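Local structure of AlyGC (Glaciecola chathamensis, 5GKD) at residues 449-454 with 464-469; 553-556 with 562-565; 117-122 with 569-574; 658-663 with 668-673; 287-292 with 309-314. The protein cleaves alginate as a lyase of polysaccharide lyase family 6, probably by beta-elimination with help from a bound calcium ion. All blocks are in the same frame, centred on the assembly; numbering follows the deposited sequence.

Interaction 1: residues 449-454 with 464-469; sequences NTLFDA and LVLQAG
Leu451 and Ala454, one helical turn apart, face Leu464 and Leu466, two residues apart on the strand. Each leucine of the strand puts its CD2 methyl forward as a bump. Leu464 CD2 settles on the small side chain of Ala454, 3.9 Å from its CB. Ala454 offers only a methyl here, and the leucine fills the shallow place this leaves on the helix. Leu466 CD2 meets Leu451 CD1 at 3.7 Å, and these two side chains cross at about a right angle. Leu451 CG lies anti to the backbone N (chi1 -163°), which carries its branch to the strand although the CB does not point there. Its CD1 also skirts Leu464 CD2 at 4.4 Å. The axes of the short runs 450-454 and 464-466 are nearly antiparallel (163°) and approach no closer than 10.7 Å, so only side chains bridge the space. Val444 of the neighbouring strand 441-444 touches Ala454, Leu464 and Leu466. Helix 450-457 thus lies by the first strands of the second parallel beta-helix, consistent with a cap on that end. No hydrogen bond crosses the contact. The chemistry is purely aliphatic, so its cohesion rests on shape and exclusion of water.

Interaction 2: residues 553-556 with 562-565; sequences ENLD and HFFD
Leu555 reaches from 553-556 to the start of 562-565 with one methyl, CD2. Its CB points at the other segment, and its CG stands anti to the carbonyl carbon (chi1 -77°), which carries CD2 on to the backbone of His562 and Phe563. The first residue met is His562, and the contact there is with backbone: Leu555 CD2 lies 3.7 Å from His562 O. The imidazole takes no part, because His562 CB points away; its ND1 is hydrogen-bonded to Asp588 N instead. Phe563 comes next. Leu555 CD2 is 3.9 Å from Phe563 CA and 4.2 Å from Phe563 CB, and it sits at the edge of the ring, near its plane. The ring itself packs edge-to-face with Phe552 and Phe582. The chain turns a corner at Phe563, and Leu555 CD2 lies against the backbone there. Beyond the corner the chain runs on into strand 564-565. In the first segment, Leu555 is the centre of an inverse gamma turn that ends strand 551-555. It also packs on Leu531 and Ile585, which belong to strands from different faces of the fold. Leu555, at the end of its strand, thus packs against the corner at Phe563 where the chain passes to another face, as in the coils of a right-handed parallel beta-helix, the fold of the pectin lyase-like clan.

Interaction 3: residues 117-122 with 569-574; sequences PEKFEQ and RSFADY
Lys119 and Phe120 pack on Phe571 and Arg569 in a contact between two parallel beta-helices. Segment 117-122 is a loop of the chondroitinase B-like domain, and 569-574 belongs to the second beta-helix. The loop makes a type I beta turn from Glu118 to Glu121. The turn presents Lys119 and Phe120 side by side. Phe120 CD1 lies 3.9 Å from Arg569 CD, and the two side chains cross at about a right angle. The arginine chain bends at chi2 (-57°), and its NE stays near Phe120 CB and CG. The guanidinium and ring planes are 63° apart. Arg569 CZ is 5.6 Å from the ring centroid of Phe120, so any cation-pi attraction is weak. Salt bridges of Arg569 to Glu595 and Asp597 hold the guanidinium instead. The same loop reaches the dimer interface, where Glu121 forms a salt bridge with Arg536 of the second subunit. The Phe120 side chain is about 12 Å from the bound calcium ion. Lys119 joins the domains directly: its NZ is hydrogen-bonded to Leu177 O in the first and Asn542 OD1 in the second. Lys119 NZ also lies 3.3 Å from Phe571 CB.

Interaction 4: residues 658-663 with 668-673; sequences ASLILH and NKMTTN
Leu660 and Leu662 point inward toward Met670 and Asn668, across the interior between two successive strands. The apolar part is one sulfur contact. Leu660 CD2 lies 4.2 Å from Met670 SD. The methionine chain bends at chi2 (71°) and again at chi3, and it meets the leucine at a slant. Phe683 packs on both Met670 and Leu662 from strand 681-685. The mixed part pairs a methyl with an amide: Leu662 CD1 touches Asn668 OD1 at 3.6 Å. These two side chains slide past each other in opposite directions. The amide oxygen gains no bond from the leucine, and its polar needs are met elsewhere. Asn668 OD1 accepts a hydrogen bond from Thr665 OG1, and Asn668 ND2 donates to Thr692 OG1. The buried amide is therefore held at both ends. Further on, Asn673 bonds through its amide to Asn643 and Asn697, where strand 667-676 is interrupted. Strands 660-663 and 667-676 belong to different faces and share no hydrogen bond here. Inward residues meeting across a core, with asparagines bonded from coil to coil where a strand is interrupted, are typical of the parallel beta-helix.

Interaction 5: residues 287-292 with 309-314; sequences SGLTVM and ALIENN
Val291 and Ile311 reach toward each other tip to tip. Val291 CG2 and Ile311 CD1 meet at 3.9 Å. The isoleucine reaches this far because its CG1 arm is extended, with chi2 at 178°, and leaves CB anti to the carbonyl carbon. Its second branch turns another way. Ile311 CG2 lies anti to the backbone N and comes within 4.3 Å of Leu289 CD1. One isoleucine thus serves two partners, a separate methyl for each. Leu289 and Val291 lie two apart on strand 289-292, with their CB atoms pointing at 309-314. Thr290 between them points away. The CA atoms of Leu289 and Ile311 are 10.0 Å apart, too far for backbone pairing, so side chains alone span the interior of the first beta-helix. Ile322 and Met341 pack on Leu289, and Phe324 packs on Val291. The strand that carries Leu289 and Val291 runs on to Met292, which touches Arg264 and Tyr303, two residues of the carbonate pocket. All three touching residues are buried and aliphatic. With no polar atom taking part, the contact is non-directional and depends on close fit and the hydrophobic effect.

In the fold
Interaction 5 lies in the first beta-helix, and interactions 1, 2 and 4 lie in the second. Interaction 3 joins the two domains. Along the chain, interactions 5, 1 and 2 fall in that order inside the loop closed by interaction 3, and interaction 4 follows. In the second domain the centres of interactions 1 and 2 are 21 Å apart and those of 2 and 4 are 20 Å apart, at different levels along the coil. Strands 564-565 and 660-663 lie in the same parallel sheet. Interactions 1 and 5, with centres 56 Å apart, lie on opposite sides of the chain's centre. Four contacts are local packing within one beta-helix; interaction 3 links the two and probably contributes to their relative placement.

Interaction 1: residues 449-454 with 464-469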
# COMPACT_ATOMS: atom_id res chain seq x y z
N ASN A 449 -11.64 4.34 -27.00
CA ASN A 449 -10.84 3.15 -26.79
C ASN A 449 -9.70 3.04 -27.73
O ASN A 449 -9.02 2.07 -27.78
CB ASN A 449 -11.69 1.94 -26.96
CG ASN A 449 -12.46 1.61 -25.73
OD1 ASN A 449 -12.86 0.48 -25.54
ND2 ASN A 449 -12.69 2.59 -24.89
N THR A 450 -9.49 4.07 -28.48
CA THR A 450 -8.42 4.01 -29.47
C THR A 450 -7.05 4.16 -28.83
O THR A 450 -6.05 3.65 -29.36
CB THR A 450 -8.65 5.09 -30.52
OG1 THR A 450 -7.50 5.19 -31.36
CG2 THR A 450 -8.90 6.42 -29.84
N LEU A 451 -6.97 4.87 -27.71
CA LEU A 451 -5.72 5.03 -26.98
C LEU A 451 -5.41 3.78 -26.16
O LEU A 451 -4.27 3.33 -26.12
CB LEU A 451 -5.83 6.27 -26.09
CG LEU A 451 -4.59 6.92 -25.51
CD1 LEU A 451 -3.61 7.20 -26.61
CD2 LEU A 451 -4.99 8.21 -24.82
N PHE A 452 -6.44 3.22 -25.52
CA PHE A 452 -6.30 1.94 -24.83
C PHE A 452 -5.74 0.87 -25.75
O PHE A 452 -4.88 0.09 -25.34
CB PHE A 452 -7.67 1.52 -24.29
CG PHE A 452 -7.67 0.23 -23.52
CD1 PHE A 452 -7.83 -0.99 -24.17
CD2 PHE A 452 -7.53 0.23 -22.14
CE1 PHE A 452 -7.83 -2.18 -23.47
CE2 PHE A 452 -7.54 -0.95 -21.42
CZ PHE A 452 -7.69 -2.16 -22.09
N ASP A 453 -6.21 0.82 -26.99
CA ASP A 453 -5.75 -0.22 -27.90
C ASP A 453 -4.37 0.08 -28.44
O ASP A 453 -3.55 -0.82 -28.60
CB ASP A 453 -6.75 -0.41 -29.04
CG ASP A 453 -8.08 -0.96 -28.56
OD1 ASP A 453 -8.09 -1.75 -27.59
OD2 ASP A 453 -9.13 -0.60 -29.14
N ALA A 454 -4.07 1.35 -28.72
CA ALA A 454 -2.74 1.68 -29.24
C ALA A 454 -1.67 1.42 -28.19
O ALA A 454 -0.59 0.90 -28.50
CB ALA A 454 -2.70 3.13 -29.70
N LEU A 464 3.64 7.04 -29.67
CA LEU A 464 2.29 7.16 -30.19
C LEU A 464 2.05 8.62 -30.60
O LEU A 464 2.26 9.53 -29.80
CB LEU A 464 1.26 6.72 -29.15
CG LEU A 464 0.92 5.23 -28.95
CD1 LEU A 464 2.14 4.34 -28.91
CD2 LEU A 464 0.08 5.01 -27.69
N VAL A 465 1.64 8.82 -31.86
CA VAL A 465 1.43 10.15 -32.43
C VAL A 465 -0.07 10.30 -32.66
O VAL A 465 -0.62 9.72 -33.60
CB VAL A 465 2.22 10.35 -33.72
CG1 VAL A 465 2.18 11.80 -34.14
CG2 VAL A 465 3.65 9.89 -33.53
N LEU A 466 -0.73 11.06 -31.79
CA LEU A 466 -2.18 11.20 -31.85
C LEU A 466 -2.55 12.28 -32.87
O LEU A 466 -2.05 13.41 -32.81
CB LEU A 466 -2.76 11.57 -30.49
CG LEU A 466 -2.21 10.92 -29.22
CD1 LEU A 466 -2.91 11.48 -27.99
CD2 LEU A 466 -2.36 9.42 -29.28
N GLN A 467 -3.42 11.92 -33.81
CA GLN A 467 -3.93 12.90 -34.74
C GLN A 467 -4.93 13.81 -34.03
O GLN A 467 -5.38 13.52 -32.92
CB GLN A 467 -4.55 12.21 -35.94
CG GLN A 467 -3.63 11.18 -36.60
CD GLN A 467 -4.40 10.14 -37.40
OE1 GLN A 467 -5.57 9.88 -37.15
NE2 GLN A 467 -3.72 9.52 -38.37
N ALA A 468 -5.26 14.92 -34.67
CA ALA A 468 -6.14 15.90 -34.06
C ALA A 468 -7.51 15.30 -33.78
O ALA A 468 -7.99 14.45 -34.52
CB ALA A 468 -6.28 17.12 -34.98
N GLY A 469 -8.12 15.73 -32.68
CA GLY A 469 -9.45 15.27 -32.36
C GLY A 469 -9.59 14.96 -30.88
O GLY A 469 -8.80 15.43 -30.06

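Interaction 2: residues 553-556 with 562-565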
# COMPACT_ATOMS: atom_id res chain seq x y z
N GLU A 553 -6.50 20.49 -17.52
CA GLU A 553 -7.51 21.42 -17.03
C GLU A 553 -8.70 20.70 -16.43
O GLU A 553 -9.04 19.58 -16.83
CB GLU A 553 -8.04 22.32 -18.14
CG GLU A 553 -7.10 23.40 -18.58
CD GLU A 553 -7.75 24.33 -19.59
OE1 GLU A 553 -8.89 24.03 -20.03
OE2 GLU A 553 -7.12 25.35 -19.95
N ASN A 554 -9.35 21.38 -15.49
CA ASN A 554 -10.67 21.00 -15.00
C ASN A 554 -10.63 19.68 -14.23
O ASN A 554 -11.50 18.82 -14.39
CB ASN A 554 -11.67 20.95 -16.15
CG ASN A 554 -11.84 22.30 -16.82
OD1 ASN A 554 -11.90 23.34 -16.16
ND2 ASN A 554 -11.90 22.30 -18.15
N LEU A 555 -9.60 19.51 -13.39
CA LEU A 555 -9.57 18.43 -12.42
C LEU A 555 -10.32 18.88 -11.17
O LEU A 555 -9.78 18.97 -10.06
CB LEU A 555 -8.13 18.04 -12.10
CG LEU A 555 -7.34 17.18 -13.11
CD1 LEU A 555 -6.94 17.96 -14.34
CD2 LEU A 555 -6.12 16.59 -12.43
N ASP A 556 -11.60 19.20 -11.36
CA ASP A 556 -12.29 19.87 -10.28
C ASP A 556 -13.76 19.48 -10.16
O ASP A 556 -14.53 20.22 -9.54
CB ASP A 556 -12.16 21.39 -10.43
CG ASP A 556 -12.72 21.91 -11.76
OD1 ASP A 556 -12.97 21.12 -12.68
OD2 ASP A 556 -12.88 23.14 -11.86
N HIS A 562 -6.40 14.87 -7.59
CA HIS A 562 -4.97 15.07 -7.72
C HIS A 562 -4.50 14.86 -9.14
O HIS A 562 -5.07 14.06 -9.90
CB HIS A 562 -4.22 14.13 -6.79
CG HIS A 562 -4.79 14.08 -5.41
ND1 HIS A 562 -4.77 15.17 -4.56
CD2 HIS A 562 -5.41 13.09 -4.74
CE1 HIS A 562 -5.35 14.84 -3.43
NE2 HIS A 562 -5.75 13.59 -3.50
N PHE A 563 -3.44 15.57 -9.51
CA PHE A 563 -2.85 15.32 -10.81
C PHE A 563 -1.97 14.06 -10.80
O PHE A 563 -2.10 13.21 -11.69
CB PHE A 563 -2.04 16.54 -11.27
CG PHE A 563 -1.28 16.30 -12.53
CD1 PHE A 563 -1.93 16.31 -13.76
CD2 PHE A 563 0.07 16.04 -12.50
CE1 PHE A 563 -1.24 16.07 -14.93
CE2 PHE A 563 0.77 15.80 -13.66
CZ PHE A 563 0.11 15.81 -14.88
N PHE A 564 -1.05 13.94 -9.83
CA PHE A 564 -0.17 12.78 -9.75
C PHE A 564 -0.10 12.27 -8.33
O PHE A 564 0.25 13.02 -7.41
CB PHE A 564 1.25 13.08 -10.26
CG PHE A 564 2.14 11.86 -10.25
CD1 PHE A 564 2.12 10.96 -11.30
CD2 PHE A 564 2.96 11.58 -9.17
CE1 PHE A 564 2.91 9.82 -11.29
CE2 PHE A 564 3.75 10.45 -9.14
CZ PHE A 564 3.73 9.57 -10.21
N ASP A 565 -0.35 10.97 -8.15
CA ASP A 565 -0.39 10.33 -6.84
C ASP A 565 0.58 9.15 -6.84
O ASP A 565 0.32 8.14 -7.50
CB ASP A 565 -1.81 9.88 -6.50
CG ASP A 565 -1.97 9.48 -5.03
OD1 ASP A 565 -1.27 10.04 -4.16
OD2 ASP A 565 -2.79 8.60 -4.73

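Interaction 3: residues 117-122 with 569-574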
# COMPACT_ATOMS: atom_id res chain seq x y z
N PRO A 117 9.44 -9.04 -5.64
CA PRO A 117 8.47 -8.12 -6.25
C PRO A 117 8.31 -6.79 -5.51
O PRO A 117 7.90 -5.81 -6.15
CB PRO A 117 7.14 -8.91 -6.24
CG PRO A 117 7.48 -10.29 -5.92
CD PRO A 117 8.86 -10.35 -5.32
N GLU A 118 8.57 -6.72 -4.21
CA GLU A 118 8.46 -5.47 -3.45
C GLU A 118 9.84 -4.92 -3.16
O GLU A 118 10.68 -5.62 -2.59
CB GLU A 118 7.72 -5.67 -2.12
CG GLU A 118 6.27 -6.06 -2.24
CD GLU A 118 5.57 -6.11 -0.89
OE1 GLU A 118 5.56 -5.09 -0.17
OE2 GLU A 118 5.04 -7.19 -0.55
N LYS A 119 10.07 -3.64 -3.50
CA LYS A 119 11.39 -3.05 -3.32
C LYS A 119 11.87 -3.13 -1.88
O LYS A 119 13.06 -3.30 -1.64
CB LYS A 119 11.41 -1.58 -3.78
CG LYS A 119 11.44 -1.40 -5.30
CD LYS A 119 11.59 0.08 -5.69
CE LYS A 119 13.00 0.55 -5.43
NZ LYS A 119 13.10 2.00 -5.37
N PHE A 120 10.97 -3.02 -0.90
CA PHE A 120 11.42 -2.96 0.49
C PHE A 120 11.09 -4.22 1.26
O PHE A 120 11.05 -4.21 2.49
CB PHE A 120 10.89 -1.69 1.14
CG PHE A 120 11.56 -0.49 0.57
CD1 PHE A 120 11.08 0.09 -0.58
CD2 PHE A 120 12.78 -0.07 1.08
CE1 PHE A 120 11.75 1.14 -1.16
CE2 PHE A 120 13.45 0.97 0.50
CZ PHE A 120 12.94 1.58 -0.62
N GLU A 121 10.90 -5.32 0.55
CA GLU A 121 11.03 -6.65 1.11
C GLU A 121 12.47 -7.07 0.84
O GLU A 121 12.84 -7.36 -0.30
CB GLU A 121 10.01 -7.60 0.49
CG GLU A 121 9.74 -8.85 1.28
CD GLU A 121 9.13 -8.58 2.65
OE1 GLU A 121 9.49 -9.28 3.61
OE2 GLU A 121 8.30 -7.66 2.78
N GLN A 122 13.29 -7.05 1.90
CA GLN A 122 14.74 -7.16 1.81
C GLN A 122 15.23 -8.59 1.62
O GLN A 122 14.74 -9.52 2.27
CB GLN A 122 15.36 -6.58 3.08
CG GLN A 122 16.84 -6.87 3.22
CD GLN A 122 17.45 -6.20 4.42
OE1 GLN A 122 18.66 -6.09 4.53
NE2 GLN A 122 16.60 -5.74 5.33
N ARG A 569 5.86 3.30 -1.39
CA ARG A 569 7.10 2.61 -1.72
C ARG A 569 7.41 2.66 -3.22
O ARG A 569 8.17 1.83 -3.71
CB ARG A 569 7.09 1.15 -1.23
CG ARG A 569 6.87 0.99 0.28
CD ARG A 569 7.93 1.76 1.06
NE ARG A 569 8.19 1.21 2.38
CZ ARG A 569 8.21 1.91 3.51
NH1 ARG A 569 7.99 3.22 3.50
NH2 ARG A 569 8.47 1.29 4.66
N SER A 570 6.83 3.59 -3.97
CA SER A 570 7.18 3.78 -5.37
C SER A 570 8.35 4.74 -5.47
O SER A 570 8.62 5.52 -4.56
CB SER A 570 5.98 4.30 -6.17
OG SER A 570 5.64 5.63 -5.81
N PHE A 571 9.06 4.69 -6.60
CA PHE A 571 10.25 5.53 -6.75
C PHE A 571 10.43 5.97 -8.20
O PHE A 571 10.61 5.13 -9.09
CB PHE A 571 11.51 4.81 -6.25
CG PHE A 571 12.72 5.72 -6.17
CD1 PHE A 571 12.96 6.48 -5.02
CD2 PHE A 571 13.59 5.86 -7.25
CE1 PHE A 571 14.05 7.33 -4.95
CE2 PHE A 571 14.68 6.70 -7.17
CZ PHE A 571 14.91 7.44 -6.03
N ALA A 572 10.37 7.28 -8.42
CA ALA A 572 10.66 7.86 -9.73
C ALA A 572 12.14 8.23 -9.83
O ALA A 572 12.62 9.09 -9.08
CB ALA A 572 9.79 9.10 -9.96
N ASP A 573 12.85 7.59 -10.76
CA ASP A 573 14.20 8.05 -11.11
C ASP A 573 14.20 9.53 -11.49
O ASP A 573 15.15 10.26 -11.19
CB ASP A 573 14.78 7.20 -12.24
CG ASP A 573 15.37 5.86 -11.75
OD1 ASP A 573 16.13 5.86 -10.78
OD2 ASP A 573 15.11 4.81 -12.35
N TYR A 574 13.14 10.00 -12.15
CA TYR A 574 12.91 11.43 -12.26
C TYR A 574 11.48 11.70 -12.66
O TYR A 574 10.83 10.87 -13.31
CB TYR A 574 13.85 12.13 -13.26
CG TYR A 574 13.75 11.66 -14.70
CD1 TYR A 574 12.76 12.15 -15.56
CD2 TYR A 574 14.66 10.76 -15.21
CE1 TYR A 574 12.69 11.72 -16.88
CE2 TYR A 574 14.59 10.32 -16.52
CZ TYR A 574 13.62 10.80 -17.35
OH TYR A 574 13.60 10.34 -18.64

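Interaction 4: residues 658-663 with 668-673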
# COMPACT_ATOMS: atom_id res chain seq x y z
N ALA A 658 0.71 24.95 2.43
CA ALA A 658 1.85 25.37 1.63
C ALA A 658 1.54 25.17 0.16
O ALA A 658 0.72 24.33 -0.21
CB ALA A 658 3.12 24.57 2.00
N SER A 659 2.20 25.98 -0.68
CA SER A 659 2.19 25.71 -2.11
C SER A 659 3.23 24.68 -2.48
O SER A 659 3.18 24.12 -3.58
CB SER A 659 2.44 26.99 -2.90
OG SER A 659 3.72 27.52 -2.57
N LEU A 660 4.18 24.44 -1.58
CA LEU A 660 5.30 23.54 -1.81
C LEU A 660 5.85 23.19 -0.43
O LEU A 660 6.22 24.10 0.32
CB LEU A 660 6.35 24.24 -2.65
CG LEU A 660 7.54 23.50 -3.23
CD1 LEU A 660 7.08 22.49 -4.26
CD2 LEU A 660 8.46 24.51 -3.89
N ILE A 661 5.86 21.92 -0.06
CA ILE A 661 6.42 21.56 1.24
C ILE A 661 7.46 20.47 1.04
O ILE A 661 7.16 19.39 0.51
CB ILE A 661 5.35 21.16 2.27
CG1 ILE A 661 6.05 20.83 3.60
CG2 ILE A 661 4.49 20.01 1.80
CD1 ILE A 661 5.14 20.76 4.76
N LEU A 662 8.68 20.76 1.46
CA LEU A 662 9.85 19.96 1.15
C LEU A 662 10.51 19.55 2.46
O LEU A 662 11.10 20.39 3.16
CB LEU A 662 10.81 20.74 0.25
CG LEU A 662 10.15 21.31 -1.01
CD1 LEU A 662 11.16 22.03 -1.90
CD2 LEU A 662 9.51 20.21 -1.80
N HIS A 663 10.41 18.26 2.79
CA HIS A 663 10.94 17.70 4.03
C HIS A 663 12.03 16.70 3.68
O HIS A 663 11.77 15.69 3.02
CB HIS A 663 9.81 17.07 4.85
CG HIS A 663 10.27 16.46 6.14
ND1 HIS A 663 9.70 16.79 7.35
CD2 HIS A 663 11.20 15.51 6.40
CE1 HIS A 663 10.28 16.08 8.31
NE2 HIS A 663 11.19 15.30 7.76
N ASN A 668 17.77 21.82 -3.20
CA ASN A 668 16.58 22.63 -3.47
C ASN A 668 17.00 23.88 -4.22
O ASN A 668 17.84 24.64 -3.73
CB ASN A 668 15.86 23.00 -2.18
CG ASN A 668 15.52 21.80 -1.34
OD1 ASN A 668 14.61 21.05 -1.67
ND2 ASN A 668 16.25 21.61 -0.25
N LYS A 669 16.41 24.10 -5.39
CA LYS A 669 16.72 25.27 -6.22
C LYS A 669 15.43 25.84 -6.77
O LYS A 669 14.79 25.23 -7.63
CB LYS A 669 17.69 24.90 -7.34
CG LYS A 669 18.02 26.03 -8.32
CD LYS A 669 19.10 25.60 -9.33
CE LYS A 669 19.05 26.44 -10.61
NZ LYS A 669 19.26 25.61 -11.86
N MET A 670 15.02 27.02 -6.28
CA MET A 670 13.84 27.72 -6.78
C MET A 670 14.26 29.09 -7.29
O MET A 670 14.69 29.94 -6.50
CB MET A 670 12.77 27.86 -5.70
CG MET A 670 11.75 26.71 -5.61
SD MET A 670 12.43 25.18 -4.98
CE MET A 670 13.35 25.77 -3.61
N THR A 671 14.07 29.33 -8.59
CA THR A 671 14.72 30.43 -9.29
C THR A 671 13.74 31.06 -10.28
O THR A 671 13.11 30.35 -11.06
CB THR A 671 15.97 29.90 -10.01
OG1 THR A 671 17.13 30.14 -9.20
CG2 THR A 671 16.16 30.48 -11.38
N THR A 672 13.58 32.38 -10.21
CA THR A 672 12.90 33.14 -11.26
C THR A 672 11.44 32.71 -11.42
O THR A 672 10.90 32.66 -12.52
CB THR A 672 13.65 33.01 -12.60
OG1 THR A 672 15.06 33.12 -12.35
CG2 THR A 672 13.27 34.12 -13.56
N ASN A 673 10.79 32.39 -10.31
CA ASN A 673 9.38 32.04 -10.34
C ASN A 673 8.55 33.23 -9.89
O ASN A 673 9.05 34.17 -9.28
CB ASN A 673 9.07 30.84 -9.42
CG ASN A 673 9.95 29.63 -9.71
OD1 ASN A 673 9.73 28.91 -10.68
ND2 ASN A 673 10.92 29.38 -8.84

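Interaction 5: residues 287-292 with 309-314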
# COMPACT_ATOMS: atom_id res chain seq x y z
N SER A 287 32.12 12.12 -2.07
CA SER A 287 33.24 12.79 -2.73
C SER A 287 34.20 11.78 -3.36
O SER A 287 34.21 10.59 -3.02
CB SER A 287 34.01 13.66 -1.73
OG SER A 287 33.17 14.64 -1.16
N GLY A 288 35.02 12.28 -4.29
CA GLY A 288 36.09 11.47 -4.83
C GLY A 288 37.04 10.97 -3.76
O GLY A 288 37.49 9.83 -3.80
N LEU A 289 37.36 11.82 -2.79
CA LEU A 289 38.17 11.40 -1.66
C LEU A 289 37.59 12.06 -0.42
O LEU A 289 37.41 13.28 -0.39
CB LEU A 289 39.63 11.80 -1.83
CG LEU A 289 40.79 10.94 -1.29
CD1 LEU A 289 42.03 11.81 -0.96
CD2 LEU A 289 40.42 10.00 -0.15
N THR A 290 37.32 11.26 0.61
CA THR A 290 36.67 11.74 1.82
C THR A 290 37.39 11.20 3.04
O THR A 290 37.53 9.98 3.18
CB THR A 290 35.20 11.29 1.88
OG1 THR A 290 34.52 11.70 0.69
CG2 THR A 290 34.51 11.89 3.10
N VAL A 291 37.79 12.09 3.94
CA VAL A 291 38.31 11.70 5.24
C VAL A 291 37.35 12.27 6.27
O VAL A 291 37.26 13.49 6.46
CB VAL A 291 39.74 12.19 5.47
CG1 VAL A 291 40.30 11.58 6.75
CG2 VAL A 291 40.64 11.83 4.29
N MET A 292 36.61 11.39 6.94
CA MET A 292 35.51 11.81 7.79
C MET A 292 35.97 12.21 9.18
O MET A 292 37.00 11.76 9.69
CB MET A 292 34.47 10.70 7.91
CG MET A 292 33.45 10.68 6.79
SD MET A 292 32.01 9.66 7.18
CE MET A 292 31.22 10.64 8.46
N ALA A 309 45.52 7.08 9.25
CA ALA A 309 45.32 6.85 7.83
C ALA A 309 46.61 7.14 7.06
O ALA A 309 47.40 8.01 7.43
CB ALA A 309 44.19 7.72 7.29
N LEU A 310 46.81 6.41 5.96
CA LEU A 310 47.95 6.62 5.07
C LEU A 310 47.42 6.69 3.64
O LEU A 310 46.88 5.71 3.12
CB LEU A 310 48.97 5.49 5.23
CG LEU A 310 50.45 5.66 4.86
CD1 LEU A 310 50.87 4.48 4.01
CD2 LEU A 310 50.81 6.98 4.19
N ILE A 311 47.57 7.84 3.01
CA ILE A 311 46.99 8.12 1.71
C ILE A 311 48.15 8.51 0.79
O ILE A 311 48.60 9.66 0.82
CB ILE A 311 45.93 9.23 1.79
CG1 ILE A 311 44.88 8.88 2.85
CG2 ILE A 311 45.29 9.47 0.45
CD1 ILE A 311 43.80 9.91 3.07
N GLU A 312 48.65 7.58 -0.02
CA GLU A 312 49.83 7.89 -0.81
C GLU A 312 49.72 7.36 -2.23
O GLU A 312 49.04 6.37 -2.50
CB GLU A 312 51.13 7.38 -0.14
CG GLU A 312 51.38 5.91 -0.28
CD GLU A 312 52.36 5.37 0.76
OE1 GLU A 312 53.05 6.17 1.44
OE2 GLU A 312 52.40 4.13 0.90
N ASN A 313 50.39 8.06 -3.14
CA ASN A 313 50.51 7.66 -4.54
C ASN A 313 49.17 7.44 -5.23
O ASN A 313 49.04 6.59 -6.11
CB ASN A 313 51.40 6.44 -4.68
CG ASN A 313 52.85 6.76 -4.38
OD1 ASN A 313 53.34 6.51 -3.29
ND2 ASN A 313 53.52 7.36 -5.35
N ASN A 314 48.16 8.21 -4.86
CA ASN A 314 46.93 8.22 -5.62
C ASN A 314 46.94 9.34 -6.66
O ASN A 314 47.54 10.40 -6.47
CB ASN A 314 45.74 8.37 -4.66
CG ASN A 314 45.74 7.29 -3.61
OD1 ASN A 314 45.49 6.12 -3.91
ND2 ASN A 314 46.09 7.66 -2.39